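Local structure of gamma-glutamylcyclotransferase (3CRY) at residues P134-A147 with L160-V172. The protein catalyses the release of 5-oxoproline from gamma-glutamyl dipeptides, may contribute to glutathione homeostasis, and can trigger cytochrome c release from mitochondria. The protein carries 1 engineered substitution. Residues are numbered along the deposited sequence; the frame is centred on the assembly and turned at random. Where two conformers were deposited one is given.
Sequences PPSPQYKKIICMGA and LKAIEPNDYTGKV. With ACT (acetate ion), chain C.
Lys140, in the first turn of the helix that follows the N-cap Ser136, reaches the backbone carbonyls of Lys161 and Ile163, at the close of helix 154-161 and in the chain beyond it; here the N-terminal part of helix 137-149 is covered beside the probable substrate pocket of the gamma-glutamylcyclotransferase fold. With CG anti to the backbone N (chi1 177°) and every later torsion near trans, the chain runs straight from CB and CG to CD, which comes 3.6 Å from Ile163 O. CE also touches the carbonyl oxygens of Leu160 and Lys161, and NZ donates to Lys161 O and Ile163 O, each at 2.7 Å. The bond to Ile163 O lies in the carbonyl plane, whereas NZ stands well above the plane of the Lys161 carbonyl. A methionine here would probably leave both carbonyls without their ammonium donor and free the turn after Lys161 to shift. Farther along the helix, Ala147 CB presses tightly on Leu160 CD1, while Ile143 CG2 meets both leucine methyls.

Toward the helix start, Pro135 O accepts from Asn166 N at 2.8 Å, and Pro135 CG rests on Ile163 CG2. Asn166 OD1, in an Asx turn, accepts a hydrogen bond from Tyr168 N and faces Pro137 CD. Ser136 OG caps Tyr139 N and is hydrogen-bonded to Trp64 O. On the pocket side, the hydroxyl of Tyr139, an inferred substrate-binding residue, is hydrogen-bonded with Ala69 N. Gln138 bends at chi2 (89°), laying its amide against Val172 CG1 and bringing NE2 to the edge of the Tyr168 ring, 3.6 Å from CD2.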
# COMPACT_ATOMS: atom_id res chain seq x y z
N PRO A 134 -7.25 -3.12 -19.84
CA PRO A 134 -7.21 -1.76 -20.38
C PRO A 134 -8.35 -0.85 -19.92
O PRO A 134 -9.48 -1.32 -19.69
CB PRO A 134 -7.27 -1.96 -21.91
CG PRO A 134 -7.21 -3.41 -22.16
CD PRO A 134 -7.42 -4.16 -20.87
N PRO A 135 -8.07 0.47 -19.81
CA PRO A 135 -9.11 1.41 -19.42
C PRO A 135 -10.11 1.63 -20.56
O PRO A 135 -9.78 1.40 -21.74
CB PRO A 135 -8.34 2.72 -19.17
CG PRO A 135 -7.12 2.61 -20.11
CD PRO A 135 -6.77 1.14 -20.08
N SER A 136 -11.32 2.06 -20.21
CA SER A 136 -12.29 2.50 -21.24
C SER A 136 -11.82 3.80 -21.93
O SER A 136 -11.04 4.57 -21.37
CB SER A 136 -13.68 2.71 -20.62
OG SER A 136 -13.62 3.83 -19.73
N PRO A 137 -12.29 4.04 -23.17
CA PRO A 137 -11.98 5.34 -23.77
C PRO A 137 -12.37 6.54 -22.90
O PRO A 137 -11.61 7.52 -22.82
CB PRO A 137 -12.76 5.31 -25.11
CG PRO A 137 -12.79 3.81 -25.46
CD PRO A 137 -13.01 3.14 -24.09
N GLN A 138 -13.53 6.47 -22.25
CA GLN A 138 -14.00 7.56 -21.39
C GLN A 138 -13.05 7.83 -20.22
O GLN A 138 -12.68 8.99 -19.94
CB GLN A 138 -15.43 7.28 -20.94
CG GLN A 138 -16.43 7.15 -22.14
CD GLN A 138 -16.55 5.70 -22.67
OE1 GLN A 138 -15.69 4.87 -22.41
NE2 GLN A 138 -17.65 5.41 -23.39
N TYR A 139 -12.60 6.77 -19.57
CA TYR A 139 -11.67 6.92 -18.45
C TYR A 139 -10.32 7.47 -18.92
O TYR A 139 -9.78 8.40 -18.32
CB TYR A 139 -11.50 5.57 -17.76
CG TYR A 139 -10.74 5.57 -16.46
CD1 TYR A 139 -11.23 6.23 -15.33
CD2 TYR A 139 -9.56 4.82 -16.35
CE1 TYR A 139 -10.54 6.18 -14.11
CE2 TYR A 139 -8.85 4.77 -15.14
CZ TYR A 139 -9.37 5.45 -14.02
OH TYR A 139 -8.69 5.40 -12.81
N LYS A 140 -9.80 6.93 -20.02
CA LYS A 140 -8.57 7.48 -20.62
C LYS A 140 -8.73 8.98 -20.93
O LYS A 140 -7.83 9.77 -20.64
CB LYS A 140 -8.19 6.67 -21.88
CG LYS A 140 -6.98 7.26 -22.56
CD LYS A 140 -6.59 6.54 -23.84
CE LYS A 140 -5.47 7.33 -24.52
NZ LYS A 140 -5.04 6.72 -25.82
N LYS A 141 -9.85 9.36 -21.54
CA LYS A 141 -10.09 10.74 -21.91
C LYS A 141 -10.01 11.66 -20.69
O LYS A 141 -9.34 12.69 -20.72
CB LYS A 141 -11.42 10.89 -22.64
CG LYS A 141 -11.34 10.50 -24.11
CD LYS A 141 -12.71 10.61 -24.80
CE LYS A 141 -12.59 10.43 -26.31
NZ LYS A 141 -12.57 9.00 -26.68
N ILE A 142 -10.69 11.26 -19.62
CA ILE A 142 -10.68 12.06 -18.37
C ILE A 142 -9.24 12.22 -17.82
O ILE A 142 -8.82 13.33 -17.46
CB ILE A 142 -11.63 11.47 -17.32
CG1 ILE A 142 -13.09 11.57 -17.80
CG2 ILE A 142 -11.45 12.13 -15.94
CD1 ILE A 142 -13.67 12.96 -17.87
N ILE A 143 -8.49 11.13 -17.81
CA ILE A 143 -7.08 11.16 -17.37
C ILE A 143 -6.25 12.11 -18.24
O ILE A 143 -5.50 12.94 -17.72
CB ILE A 143 -6.50 9.72 -17.34
CG1 ILE A 143 -7.08 8.99 -16.12
CG2 ILE A 143 -4.95 9.71 -17.26
CD1 ILE A 143 -6.79 7.49 -16.08
N CYS A 144 -6.39 11.99 -19.56
CA CYS A 144 -5.64 12.87 -20.47
C CYS A 144 -6.03 14.36 -20.31
O CYS A 144 -5.16 15.26 -20.31
CB CYS A 144 -5.80 12.40 -21.91
SG CYS A 144 -4.90 10.87 -22.21
N MET A 145 -7.32 14.60 -20.12
CA MET A 145 -7.82 15.97 -19.89
C MET A 145 -7.22 16.58 -18.62
O MET A 145 -6.79 17.73 -18.62
CB MET A 145 -9.34 15.98 -19.78
CG MET A 145 -10.04 15.84 -21.12
SD MET A 145 -11.83 15.68 -20.93
CE MET A 145 -12.26 17.24 -20.15
N GLY A 146 -7.22 15.78 -17.56
CA GLY A 146 -6.68 16.24 -16.27
C GLY A 146 -5.18 16.50 -16.36
O GLY A 146 -4.68 17.48 -15.78
N ALA A 147 -4.46 15.63 -17.07
CA ALA A 147 -3.01 15.78 -17.21
C ALA A 147 -2.69 17.10 -17.93
O ALA A 147 -1.75 17.82 -17.57
CB ALA A 147 -2.42 14.57 -17.95
N LEU A 160 0.59 9.01 -21.55
CA LEU A 160 -0.84 8.77 -21.28
C LEU A 160 -1.66 8.63 -22.56
O LEU A 160 -2.54 7.76 -22.67
CB LEU A 160 -1.45 9.90 -20.44
CG LEU A 160 -0.84 10.00 -19.03
CD1 LEU A 160 -1.35 11.31 -18.39
CD2 LEU A 160 -1.13 8.74 -18.18
N LYS A 161 -1.37 9.48 -23.54
CA LYS A 161 -2.08 9.43 -24.82
C LYS A 161 -1.79 8.14 -25.59
O LYS A 161 -2.59 7.72 -26.43
CB LYS A 161 -1.75 10.67 -25.66
CG LYS A 161 -2.30 11.96 -25.07
CD LYS A 161 -1.65 13.18 -25.68
CE LYS A 161 -2.20 13.46 -27.07
NZ LYS A 161 -1.57 14.71 -27.66
N ALA A 162 -0.65 7.51 -25.30
CA ALA A 162 -0.23 6.27 -25.96
C ALA A 162 -0.94 5.05 -25.38
O ALA A 162 -0.83 3.95 -25.92
CB ALA A 162 1.28 6.12 -25.87
N ILE A 163 -1.71 5.22 -24.30
CA ILE A 163 -2.36 4.05 -23.68
C ILE A 163 -3.41 3.46 -24.62
O ILE A 163 -4.23 4.20 -25.16
CB ILE A 163 -3.04 4.46 -22.35
CG1 ILE A 163 -1.97 4.89 -21.33
CG2 ILE A 163 -3.89 3.31 -21.79
CD1 ILE A 163 -2.54 5.52 -20.07
N GLU A 164 -3.41 2.14 -24.80
CA GLU A 164 -4.42 1.51 -25.66
C GLU A 164 -5.68 1.19 -24.83
O GLU A 164 -5.62 0.39 -23.90
CB GLU A 164 -3.85 0.25 -26.34
CG GLU A 164 -2.75 0.57 -27.38
CD GLU A 164 -3.31 0.91 -28.79
OE1 GLU A 164 -4.54 0.79 -28.99
OE2 GLU A 164 -2.53 1.30 -29.71
N PRO A 165 -6.83 1.81 -25.17
CA PRO A 165 -8.05 1.58 -24.38
C PRO A 165 -8.73 0.28 -24.80
O PRO A 165 -8.34 -0.35 -25.81
CB PRO A 165 -8.92 2.81 -24.70
CG PRO A 165 -8.53 3.15 -26.13
CD PRO A 165 -7.06 2.76 -26.28
N ASN A 166 -9.75 -0.12 -24.05
CA ASN A 166 -10.61 -1.19 -24.53
C ASN A 166 -11.58 -0.65 -25.59
O ASN A 166 -11.46 0.50 -26.01
CB ASN A 166 -11.33 -1.90 -23.38
CG ASN A 166 -12.41 -1.05 -22.69
OD1 ASN A 166 -12.96 -0.10 -23.25
ND2 ASN A 166 -12.71 -1.42 -21.47
N ASP A 167 -12.53 -1.47 -26.02
CA ASP A 167 -13.47 -1.04 -27.07
C ASP A 167 -14.87 -0.69 -26.53
O ASP A 167 -15.89 -0.83 -27.24
CB ASP A 167 -13.53 -2.11 -28.18
CG ASP A 167 -14.16 -3.41 -27.70
OD1 ASP A 167 -14.34 -3.55 -26.47
OD2 ASP A 167 -14.48 -4.29 -28.55
N TYR A 168 -14.95 -0.22 -25.28
CA TYR A 168 -16.24 0.20 -24.72
C TYR A 168 -16.79 1.46 -25.40
O TYR A 168 -16.22 2.55 -25.25
CB TYR A 168 -16.18 0.43 -23.20
CG TYR A 168 -17.55 0.69 -22.62
CD1 TYR A 168 -18.45 -0.37 -22.41
CD2 TYR A 168 -17.96 1.99 -22.29
CE1 TYR A 168 -19.73 -0.13 -21.90
CE2 TYR A 168 -19.22 2.23 -21.77
CZ TYR A 168 -20.11 1.18 -21.58
OH TYR A 168 -21.37 1.44 -21.07
N THR A 169 -17.91 1.33 -26.09
CA THR A 169 -18.54 2.49 -26.74
C THR A 169 -20.00 2.63 -26.29
O THR A 169 -20.81 3.29 -26.95
CB THR A 169 -18.46 2.38 -28.28
OG1 THR A 169 -19.11 1.16 -28.69
CG2 THR A 169 -17.01 2.33 -28.75
N GLY A 170 -20.32 1.98 -25.17
CA GLY A 170 -21.65 2.04 -24.59
C GLY A 170 -21.89 3.35 -23.86
O GLY A 170 -21.06 4.27 -23.90
N LYS A 171 -23.05 3.41 -23.21
CA LYS A 171 -23.45 4.50 -22.31
C LYS A 171 -22.49 4.68 -21.12
O LYS A 171 -22.04 3.70 -20.53
CB LYS A 171 -24.83 4.13 -21.74
CG LYS A 171 -26.01 4.65 -22.51
CD LYS A 171 -26.78 5.64 -21.65
CE LYS A 171 -26.92 6.98 -22.33
NZ LYS A 171 -27.25 8.05 -21.36
N VAL A 172 -22.18 5.93 -20.76
CA VAL A 172 -21.64 6.21 -19.41
C VAL A 172 -22.55 7.19 -18.66
O VAL A 172 -23.49 7.72 -19.25
CB VAL A 172 -20.15 6.67 -19.39
CG1 VAL A 172 -19.24 5.62 -20.06
CG2 VAL A 172 -19.97 8.06 -20.00
C ACT C . -9.45 6.72 -9.77
O ACT C . -9.25 7.00 -10.98
OXT ACT C . -9.17 7.63 -8.94
CH3 ACT C . -9.99 5.38 -9.32
O HOH W 1 -11.02 -3.46 -19.99
O HOH W 2 -19.68 6.93 -24.66